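Local coordinates for protein erythrocyte binding antigen 140 (PDB 4GF2) that probably binds a receptor on the host erythrocyte surface during invasion by the malaria parasite, here as the part that carries its two Duffy binding-like domains, at residues W179-N184 with N250-D255; D541-D546 with K561-Y566; I555-N560 with K568-E573. The protein carries 3 engineered substitutions. All blocks are in the same frame, centred on the assembly; numbering follows the deposited sequence.

Contact 1. Residues W179-N184 with N250-D255; sequences WIKEWN and NNFLND
I180 and K181 meet F252 and L253 in a small apolar helix-to-helix contact. It joins the long helix 175-202 of the first Duffy binding-like part to the first turn of the short helix 252-259. No hydrogen bond crosses it. The two segments bury 176 Å² together.

F252 is the central group. Its CG stands anti to the backbone N (chi1 -178°), which carries the ring out toward the long helix. I180 meets the far end of this ring with two branches. I180 CG2 lies 3.8 Å from F252 CE2 and approaches obliquely. I180 CD1 comes to the ring edge, in the ring plane, 3.9 Å from F252 CE2. The two side chains slide past each other in opposite directions, so the isoleucine lies alongside the ring.

I180 CD1 has a second partner. It touches L253 CD2 at 3.7 Å, and these two side chains cross at about a right angle. The end of I180 is thus shared between F252 and L253. I180 and L253 are buried, whereas F252 is partly exposed.

K181 adds only its aliphatic part. K181 CG sits at the ring edge near the plane, 4.1 Å from F252 CZ. K181 CE lies 4.2 Å from F252 CE1. The charged end serves another purpose, because K181 NZ forms a salt bridge with E173.

Helix 213-242 completes the packing. Y240 stacks on the F252 ring, and L253 also touches T237 and Y240 of that helix. I180 reaches one turn further along helix 252-259 to L256. On another side of helix 175-202, W179 packs against V36 and P37 of strand 33-37.

Contact 2. Residues D541-D546 with K561-Y566; sequences DKYTKD and KEANVY
Y543 meets K561, A563 and Y566 through one hydrogen bond and a set of ring and methyl contacts. The polar part is a single bond. Y543 OH donates to the backbone O of K561 at 2.6 Å. The donor lies in the carbonyl plane, with a C=O...donor angle of 147°. K561 O also lies in the plane of the Y543 ring, at its edge. The bond therefore ties the phenol to the backbone just ahead of helix 563-570. The long K561 chain takes its charge away from this point, and its NZ forms a salt bridge with E569.

The apolar part lies along the same ring. CG of Y543 is anti to the backbone N (chi1 174°), and the ring extends across to the start of the second helix. A563 CB is 3.5 Å from Y543 CD1, and A563 CA is equally close to Y543 CE1. The backbones come near each other here, with the CA atoms of Y543 and A563 6.5 Å apart.

The aromatic part is an oblique pair. The ring centroids of Y543 and Y566 are 5.5 Å apart, and the planes make an angle of 40°. Y543 CE2 lies over one face of Y566, 4.0 Å above its plane and offset toward the rim. Y566 CB also touches Y543 OH at 3.6 Å. The phenol oxygen thus has both a polar and an apolar neighbour.

The contact packs the first turn of helix 563-570 against helix 518-548, where A563 also touches V540. Helix 478-508 lies next to both tyrosines. Y543 packs on its F479 and L480, while Y566 touches K484 and gives its OH to L480 O.

Contact 3. Residues I555-N560 with K568-E573; sequences IDEVKN and KEKSKE
E557 has CG anti to its carbonyl carbon (chi1 -79°), and the chain then runs extended toward K570. K570 starts the same way, with chi1 -70°, but bends at chi2 (-71°) before straightening. This bend turns its amine toward the loop. The two side chains cross at about a right angle and meet at their charged groups.

The result is a salt bridge at the protein surface. K570 NZ donates to E557 OE1 at 3.2 Å. The amine meets the oxygen nearly end-on, in line with its C-O bond. The length is at the long end for a charged hydrogen bond. K570 CE follows behind NZ, 3.8 Å from E557 OE1. The carboxylate is therefore met through one oxygen by the last two atoms of the lysine.

E557 is exposed and K570 partly exposed. The two segments bury 122 Å² in all, and nearly all of it belongs to this pair and to E569. The nearest backbone positions are far apart: the CA atoms of E557 and K570 are separated by 8.9 Å. The side chains alone bridge this distance.

A second acid stands nearby. E569 OE1 is 6.1 Å from E557 OE1, a like-charge neighbour. The two acids stand next to each other, and each has a lysine partner of its own. These lysines, K570 for E557 and K561 for E569, probably temper the repulsion.

The bridge links the loop after helix 518-548 to the C-terminal end of helix 563-570. Both sides also rest on helix 478-508. I555 packs on L480 of that helix, and K570 packs on K484. Just past the helix end, S571 bonds through OG to K484 O and touches D488.

Overall arrangement
Contact 1 closes early in the chain, well before contacts 2 and 3 open. It lies on the opposite side of the chain's centre, about 75 Å from contact 2 and 70 Å from contact 3, centre to centre. It joins helix 175-202, which carries part of the first Duffy binding domain sequence, to helix 252-259. Contacts 2 and 3 are neighbours near the C-terminal end, with centres about 10 Å apart. Their segments alternate along the chain, and both use helix 563-570. The K561-E569 salt bridge and the packing of Y566 on V558 join them directly. Together they join this short helix and the loop before it to each other and to helix 518-548, with helix 478-508 alongside.

Contact 1. Residues W179-N184 with N250-D255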
loop_
_atom_site.group_PDB
_atom_site.type_symbol
_atom_site.label_atom_id
_atom_site.label_comp_id
_atom_site.label_asym_id
_atom_site.label_seq_id
_atom_site.Cartn_x
_atom_site.Cartn_y
_atom_site.Cartn_z
ATOM N N TRP A 179 19.472 -23.171 -15.753
ATOM C CA TRP A 179 18.229 -22.682 -15.156
ATOM C C TRP A 179 18.285 -21.179 -14.915
ATOM O O TRP A 179 17.334 -20.461 -15.215
ATOM C CB TRP A 179 17.913 -23.411 -13.853
ATOM C CG TRP A 179 17.279 -24.750 -14.060
ATOM C CD1 TRP A 179 17.235 -25.467 -15.222
ATOM C CD2 TRP A 179 16.586 -25.532 -13.080
ATOM N NE1 TRP A 179 16.566 -26.652 -15.022
ATOM C CE2 TRP A 179 16.156 -26.715 -13.716
ATOM C CE3 TRP A 179 16.292 -25.352 -11.726
ATOM C CZ2 TRP A 179 15.449 -27.708 -13.045
ATOM C CZ3 TRP A 179 15.592 -26.341 -11.060
ATOM C CH2 TRP A 179 15.179 -27.504 -11.719
ATOM N N ILE A 180 19.404 -20.701 -14.383
ATOM C CA ILE A 180 19.574 -19.272 -14.157
ATOM C C ILE A 180 19.394 -18.505 -15.472
ATOM O O ILE A 180 18.676 -17.507 -15.525
ATOM C CB ILE A 180 20.947 -18.963 -13.526
ATOM C CG1 ILE A 180 20.929 -19.333 -12.039
ATOM C CG2 ILE A 180 21.294 -17.492 -13.680
ATOM C CD1 ILE A 180 22.232 -19.067 -11.309
ATOM N N LYS A 181 20.032 -18.988 -16.532
ATOM C CA LYS A 181 19.932 -18.355 -17.841
ATOM C C LYS A 181 18.487 -18.319 -18.325
ATOM O O LYS A 181 18.010 -17.291 -18.811
ATOM C CB LYS A 181 20.788 -19.106 -18.863
ATOM C CG LYS A 181 22.272 -18.765 -18.832
ATOM C CD LYS A 181 23.093 -19.939 -19.339
ATOM C CE LYS A 181 24.333 -19.496 -20.074
ATOM N NZ LYS A 181 25.076 -20.675 -20.599
ATOM N N GLU A 182 17.802 -19.453 -18.210
ATOM C CA GLU A 182 16.417 -19.557 -18.647
ATOM C C GLU A 182 15.558 -18.599 -17.832
ATOM O O GLU A 182 14.770 -17.834 -18.385
ATOM C CB GLU A 182 15.897 -20.994 -18.493
ATOM C CG GLU A 182 14.442 -21.176 -18.946
ATOM C CD GLU A 182 13.907 -22.580 -18.716
ATOM O OE1 GLU A 182 14.606 -23.395 -18.079
ATOM O OE2 GLU A 182 12.780 -22.869 -19.178
ATOM N N TRP A 183 15.727 -18.640 -16.515
ATOM C CA TRP A 183 14.957 -17.787 -15.618
ATOM C C TRP A 183 15.170 -16.317 -15.953
ATOM O O TRP A 183 14.217 -15.536 -15.987
ATOM C CB TRP A 183 15.347 -18.046 -14.163
ATOM C CG TRP A 183 14.564 -17.216 -13.212
ATOM C CD1 TRP A 183 13.435 -17.581 -12.545
ATOM C CD2 TRP A 183 14.839 -15.866 -12.831
ATOM N NE1 TRP A 183 12.990 -16.544 -11.766
ATOM C CE2 TRP A 183 13.835 -15.478 -11.924
ATOM C CE3 TRP A 183 15.837 -14.948 -13.167
ATOM C CZ2 TRP A 183 13.798 -14.211 -11.349
ATOM C CZ3 TRP A 183 15.801 -13.691 -12.596
ATOM C CH2 TRP A 183 14.789 -13.333 -11.698
ATOM N N ASN A 184 16.423 -15.943 -16.197
ATOM C CA ASN A 184 16.752 -14.572 -16.561
ATOM C C ASN A 184 15.978 -14.128 -17.796
ATOM O O ASN A 184 15.438 -13.021 -17.833
ATOM C CB ASN A 184 18.252 -14.429 -16.812
ATOM C CG ASN A 184 18.662 -12.994 -17.101
ATOM O OD1 ASN A 184 18.063 -12.048 -16.589
ATOM N ND2 ASN A 184 19.687 -12.828 -17.925
ATOM N N ASN A 250 33.835 -18.057 -12.104
ATOM C CA ASN A 250 33.910 -17.456 -13.435
ATOM C C ASN A 250 32.980 -16.264 -13.633
ATOM O O ASN A 250 32.545 -15.988 -14.749
ATOM C CB ASN A 250 33.622 -18.512 -14.503
ATOM C CG ASN A 250 34.615 -19.652 -14.471
ATOM O OD1 ASN A 250 35.437 -19.747 -13.559
ATOM N ND2 ASN A 250 34.545 -20.527 -15.467
ATOM N N ASN A 251 32.678 -15.558 -12.550
ATOM C CA ASN A 251 31.869 -14.346 -12.628
ATOM C C ASN A 251 30.528 -14.572 -13.309
ATOM O O ASN A 251 29.906 -13.627 -13.797
ATOM C CB ASN A 251 32.633 -13.252 -13.375
ATOM C CG ASN A 251 33.992 -12.980 -12.774
ATOM O OD1 ASN A 251 34.114 -12.257 -11.785
ATOM N ND2 ASN A 251 35.027 -13.562 -13.368
ATOM N N PHE A 252 30.081 -15.822 -13.341
ATOM C CA PHE A 252 28.813 -16.151 -13.974
ATOM C C PHE A 252 27.722 -15.192 -13.512
ATOM O O PHE A 252 27.098 -14.512 -14.327
ATOM C CB PHE A 252 28.418 -17.595 -13.662
ATOM C CG PHE A 252 27.143 -18.031 -14.324
ATOM C CD1 PHE A 252 27.079 -18.189 -15.697
ATOM C CD2 PHE A 252 26.009 -18.287 -13.571
ATOM C CE1 PHE A 252 25.906 -18.592 -16.308
ATOM C CE2 PHE A 252 24.837 -18.691 -14.177
ATOM C CZ PHE A 252 24.784 -18.843 -15.547
ATOM N N LEU A 253 27.498 -15.132 -12.204
ATOM C CA LEU A 253 26.447 -14.277 -11.657
ATOM C C LEU A 253 26.752 -12.812 -11.937
ATOM O O LEU A 253 25.877 -12.055 -12.358
ATOM C CB LEU A 253 26.289 -14.503 -10.151
ATOM C CG LEU A 253 25.903 -15.927 -9.746
ATOM C CD1 LEU A 253 25.906 -16.075 -8.235
ATOM C CD2 LEU A 253 24.545 -16.299 -10.324
ATOM N N ASN A 254 28.002 -12.420 -11.705
ATOM C CA ASN A 254 28.433 -11.048 -11.936
ATOM C C ASN A 254 28.208 -10.622 -13.384
ATOM O O ASN A 254 27.473 -9.670 -13.653
ATOM C CB ASN A 254 29.910 -10.888 -11.570
ATOM C CG ASN A 254 30.444 -9.508 -11.899
ATOM O OD1 ASN A 254 31.213 -9.337 -12.845
ATOM N ND2 ASN A 254 30.033 -8.514 -11.119
ATOM N N ASP A 255 28.849 -11.330 -14.311
ATOM C CA ASP A 255 28.661 -11.084 -15.738
ATOM C C ASP A 255 27.181 -10.928 -16.066
ATOM O O ASP A 255 26.784 -9.974 -16.733
ATOM C CB ASP A 255 29.249 -12.231 -16.563
ATOM C CG ASP A 255 30.755 -12.334 -16.432
ATOM O OD1 ASP A 255 31.411 -11.286 -16.259
ATOM O OD2 ASP A 255 31.282 -13.463 -16.509
#

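Contact 2. Residues D541-D546 with K561-Y566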
loop_
_atom_site.group_PDB
_atom_site.type_symbol
_atom_site.label_atom_id
_atom_site.label_comp_id
_atom_site.label_asym_id
_atom_site.label_seq_id
_atom_site.Cartn_x
_atom_site.Cartn_y
_atom_site.Cartn_z
ATOM N N ASP A 541 -25.368 21.837 29.082
ATOM C CA ASP A 541 -26.371 20.866 29.492
ATOM C C ASP A 541 -25.842 19.453 29.299
ATOM O O ASP A 541 -26.012 18.595 30.163
ATOM C CB ASP A 541 -27.655 21.064 28.686
ATOM C CG ASP A 541 -28.812 20.245 29.221
ATOM O OD1 ASP A 541 -28.981 20.185 30.458
ATOM O OD2 ASP A 541 -29.555 19.663 28.403
ATOM N N LYS A 542 -25.196 19.214 28.163
ATOM C CA LYS A 542 -24.642 17.899 27.865
ATOM C C LYS A 542 -23.488 17.581 28.803
ATOM O O LYS A 542 -23.405 16.480 29.347
ATOM C CB LYS A 542 -24.165 17.828 26.412
ATOM C CG LYS A 542 -23.413 16.546 26.080
ATOM C CD LYS A 542 -23.024 16.483 24.614
ATOM C CE LYS A 542 -22.073 15.326 24.343
ATOM N NZ LYS A 542 -22.684 14.001 24.640
ATOM N N TYR A 543 -22.597 18.547 28.984
ATOM C CA TYR A 543 -21.451 18.372 29.861
ATOM C C TYR A 543 -21.927 17.980 31.255
ATOM O O TYR A 543 -21.347 17.108 31.897
ATOM C CB TYR A 543 -20.633 19.662 29.926
ATOM C CG TYR A 543 -19.496 19.620 30.920
ATOM C CD1 TYR A 543 -19.710 19.909 32.263
ATOM C CD2 TYR A 543 -18.207 19.294 30.517
ATOM C CE1 TYR A 543 -18.674 19.873 33.176
ATOM C CE2 TYR A 543 -17.164 19.256 31.421
ATOM C CZ TYR A 543 -17.403 19.548 32.751
ATOM O OH TYR A 543 -16.368 19.511 33.657
ATOM N N THR A 544 -22.996 18.625 31.708
ATOM C CA THR A 544 -23.535 18.385 33.042
ATOM C C THR A 544 -24.236 17.032 33.130
ATOM O O THR A 544 -23.960 16.237 34.028
ATOM C CB THR A 544 -24.539 19.479 33.433
ATOM O OG1 THR A 544 -23.898 20.758 33.391
ATOM C CG2 THR A 544 -25.079 19.233 34.834
ATOM N N LYS A 545 -25.149 16.782 32.197
ATOM C CA LYS A 545 -25.892 15.528 32.175
ATOM C C LYS A 545 -24.958 14.334 32.006
ATOM O O LYS A 545 -25.138 13.305 32.658
ATOM C CB LYS A 545 -26.939 15.547 31.059
ATOM C CG LYS A 545 -28.125 16.451 31.355
ATOM C CD LYS A 545 -29.101 16.505 30.192
ATOM C CE LYS A 545 -30.344 17.301 30.555
ATOM N NZ LYS A 545 -31.216 17.560 29.378
ATOM N N ASP A 546 -23.963 14.470 31.132
ATOM C CA ASP A 546 -22.996 13.399 30.915
ATOM C C ASP A 546 -22.146 13.190 32.164
ATOM O O ASP A 546 -21.929 12.056 32.595
ATOM C CB ASP A 546 -22.092 13.698 29.713
ATOM C CG ASP A 546 -22.787 13.465 28.377
ATOM O OD1 ASP A 546 -23.911 12.920 28.366
ATOM O OD2 ASP A 546 -22.196 13.816 27.331
ATOM N N LYS A 561 -15.987 19.154 37.956
ATOM C CA LYS A 561 -15.653 20.552 37.716
ATOM C C LYS A 561 -16.784 21.194 36.927
ATOM O O LYS A 561 -17.107 20.755 35.825
ATOM C CB LYS A 561 -14.338 20.680 36.946
ATOM C CG LYS A 561 -13.110 20.298 37.751
ATOM C CD LYS A 561 -11.833 20.655 37.008
ATOM C CE LYS A 561 -10.600 20.361 37.850
ATOM N NZ LYS A 561 -9.346 20.807 37.182
ATOM N N GLU A 562 -17.393 22.225 37.503
ATOM C CA GLU A 562 -18.501 22.909 36.849
ATOM C C GLU A 562 -18.119 23.263 35.415
ATOM O O GLU A 562 -16.984 23.656 35.143
ATOM C CB GLU A 562 -18.894 24.167 37.627
ATOM C CG GLU A 562 -20.380 24.268 37.934
ATOM C CD GLU A 562 -20.871 23.153 38.838
ATOM O OE1 GLU A 562 -21.009 23.390 40.059
ATOM O OE2 GLU A 562 -21.123 22.040 38.328
ATOM N N ALA A 563 -19.072 23.112 34.501
ATOM C CA ALA A 563 -18.834 23.347 33.081
ATOM C C ALA A 563 -18.041 24.627 32.837
ATOM O O ALA A 563 -17.024 24.612 32.138
ATOM C CB ALA A 563 -20.156 23.401 32.330
ATOM N N ASN A 564 -18.507 25.733 33.409
ATOM C CA ASN A 564 -17.871 27.026 33.178
ATOM C C ASN A 564 -16.471 27.093 33.785
ATOM O O ASN A 564 -15.657 27.930 33.394
ATOM C CB ASN A 564 -18.748 28.170 33.702
ATOM C CG ASN A 564 -19.095 28.020 35.168
ATOM O OD1 ASN A 564 -18.533 27.182 35.870
ATOM N ND2 ASN A 564 -20.030 28.840 35.640
ATOM N N VAL A 565 -16.191 26.206 34.733
ATOM C CA VAL A 565 -14.856 26.116 35.312
ATOM C C VAL A 565 -13.937 25.372 34.359
ATOM O O VAL A 565 -12.811 25.797 34.101
ATOM C CB VAL A 565 -14.872 25.399 36.674
ATOM C CG1 VAL A 565 -13.456 25.037 37.100
ATOM C CG2 VAL A 565 -15.550 26.271 37.724
ATOM N N TYR A 566 -14.426 24.254 33.839
ATOM C CA TYR A 566 -13.688 23.484 32.850
ATOM C C TYR A 566 -13.227 24.384 31.708
ATOM O O TYR A 566 -12.104 24.253 31.218
ATOM C CB TYR A 566 -14.561 22.350 32.315
ATOM C CG TYR A 566 -14.023 21.693 31.066
ATOM C CD1 TYR A 566 -13.141 20.625 31.142
ATOM C CD2 TYR A 566 -14.404 22.141 29.809
ATOM C CE1 TYR A 566 -12.651 20.022 29.997
ATOM C CE2 TYR A 566 -13.921 21.547 28.661
ATOM C CZ TYR A 566 -13.045 20.488 28.760
ATOM O OH TYR A 566 -12.566 19.900 27.614
#

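Contact 3. Residues I555-N560 with K568-E573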
loop_
_atom_site.group_PDB
_atom_site.type_symbol
_atom_site.label_atom_id
_atom_site.label_comp_id
_atom_site.label_asym_id
_atom_site.label_seq_id
_atom_site.Cartn_x
_atom_site.Cartn_y
_atom_site.Cartn_z
ATOM N N ILE A 555 -11.350 10.636 33.638
ATOM C CA ILE A 555 -10.747 11.802 33.006
ATOM C C ILE A 555 -10.407 12.865 34.039
ATOM O O ILE A 555 -11.284 13.590 34.506
ATOM C CB ILE A 555 -11.687 12.413 31.954
ATOM C CG1 ILE A 555 -12.033 11.368 30.892
ATOM C CG2 ILE A 555 -11.046 13.639 31.319
ATOM C CD1 ILE A 555 -12.948 11.879 29.804
ATOM N N ASP A 556 -9.128 12.954 34.390
ATOM C CA ASP A 556 -8.669 13.936 35.366
ATOM C C ASP A 556 -8.821 15.352 34.821
ATOM O O ASP A 556 -8.954 15.552 33.612
ATOM C CB ASP A 556 -7.211 13.673 35.743
ATOM C CG ASP A 556 -7.006 12.302 36.353
ATOM O OD1 ASP A 556 -7.689 11.349 35.917
ATOM O OD2 ASP A 556 -6.164 12.176 37.269
ATOM N N GLU A 557 -8.793 16.330 35.722
ATOM C CA GLU A 557 -9.001 17.726 35.353
ATOM C C GLU A 557 -10.343 17.909 34.646
ATOM O O GLU A 557 -10.498 18.784 33.794
ATOM C CB GLU A 557 -7.854 18.231 34.470
ATOM C CG GLU A 557 -6.591 18.585 35.245
ATOM C CD GLU A 557 -5.469 19.072 34.345
ATOM O OE1 GLU A 557 -5.634 19.034 33.107
ATOM O OE2 GLU A 557 -4.421 19.495 34.877
ATOM N N VAL A 558 -11.310 17.074 35.013
ATOM C CA VAL A 558 -12.668 17.167 34.482
ATOM C C VAL A 558 -13.674 16.689 35.524
ATOM O O VAL A 558 -14.698 17.335 35.753
ATOM C CB VAL A 558 -12.850 16.324 33.203
ATOM C CG1 VAL A 558 -14.325 16.247 32.818
ATOM C CG2 VAL A 558 -12.027 16.899 32.058
ATOM N N LYS A 559 -13.379 15.551 36.145
ATOM C CA LYS A 559 -14.234 14.999 37.188
ATOM C C LYS A 559 -14.640 16.069 38.195
ATOM O O LYS A 559 -13.792 16.693 38.834
ATOM C CB LYS A 559 -13.522 13.857 37.915
ATOM C CG LYS A 559 -14.377 13.183 38.980
ATOM C CD LYS A 559 -13.535 12.363 39.942
ATOM C CE LYS A 559 -14.378 11.811 41.080
ATOM N NZ LYS A 559 -13.539 11.232 42.164
ATOM N N ASN A 560 -15.946 16.273 38.325
ATOM C CA ASN A 560 -16.491 17.203 39.306
ATOM C C ASN A 560 -15.919 18.613 39.167
ATOM O O ASN A 560 -15.423 19.191 40.134
ATOM C CB ASN A 560 -16.251 16.680 40.721
ATOM C CG ASN A 560 -17.015 17.463 41.766
ATOM O OD1 ASN A 560 -18.005 18.127 41.459
ATOM N ND2 ASN A 560 -16.559 17.390 43.011
ATOM N N LYS A 568 -12.822 27.904 31.707
ATOM C CA LYS A 568 -11.837 28.888 32.154
ATOM C C LYS A 568 -10.447 28.273 32.290
ATOM O O LYS A 568 -9.441 28.961 32.122
ATOM C CB LYS A 568 -12.260 29.514 33.487
ATOM C CG LYS A 568 -12.590 31.002 33.409
ATOM C CD LYS A 568 -11.741 31.819 34.379
ATOM C CE LYS A 568 -10.274 31.824 33.977
ATOM N NZ LYS A 568 -9.430 32.609 34.918
ATOM N N GLU A 569 -10.392 26.979 32.591
ATOM C CA GLU A 569 -9.116 26.291 32.757
ATOM C C GLU A 569 -8.527 25.839 31.423
ATOM O O GLU A 569 -7.429 26.254 31.048
ATOM C CB GLU A 569 -9.277 25.085 33.682
ATOM C CG GLU A 569 -9.539 25.454 35.134
ATOM C CD GLU A 569 -9.501 24.252 36.056
ATOM O OE1 GLU A 569 -9.491 23.111 35.545
ATOM O OE2 GLU A 569 -9.475 24.446 37.291
ATOM N N LYS A 570 -9.260 24.987 30.711
ATOM C CA LYS A 570 -8.779 24.412 29.457
ATOM C C LYS A 570 -8.679 25.444 28.333
ATOM O O LYS A 570 -7.832 25.324 27.449
ATOM C CB LYS A 570 -9.690 23.263 29.022
ATOM C CG LYS A 570 -9.591 22.024 29.897
ATOM C CD LYS A 570 -8.267 21.299 29.693
ATOM C CE LYS A 570 -8.220 19.994 30.471
ATOM N NZ LYS A 570 -6.995 19.204 30.168
ATOM N N SER A 571 -9.546 26.451 28.368
ATOM C CA SER A 571 -9.558 27.487 27.339
ATOM C C SER A 571 -8.678 28.672 27.731
ATOM O O SER A 571 -9.124 29.578 28.436
ATOM C CB SER A 571 -10.989 27.968 27.084
ATOM O OG SER A 571 -11.807 26.918 26.602
ATOM N N LYS A 572 -7.431 28.661 27.267
ATOM C CA LYS A 572 -6.498 29.754 27.527
ATOM C C LYS A 572 -7.129 31.107 27.227
ATOM O O LYS A 572 -7.042 32.037 28.026
ATOM C CB LYS A 572 -5.242 29.602 26.667
ATOM C CG LYS A 572 -4.116 28.804 27.300
ATOM C CD LYS A 572 -2.831 28.992 26.505
ATOM C CE LYS A 572 -1.843 27.860 26.730
ATOM N NZ LYS A 572 -0.658 27.989 25.835
ATOM N N GLU A 573 -7.764 31.203 26.064
ATOM C CA GLU A 573 -8.325 32.462 25.583
ATOM C C GLU A 573 -9.332 33.063 26.562
ATOM O O GLU A 573 -9.629 34.256 26.497
ATOM C CB GLU A 573 -9.009 32.242 24.235
ATOM C CG GLU A 573 -9.066 33.474 23.356
ATOM C CD GLU A 573 -7.736 33.779 22.696
ATOM O OE1 GLU A 573 -6.733 33.121 23.041
ATOM O OE2 GLU A 573 -7.696 34.677 21.828
#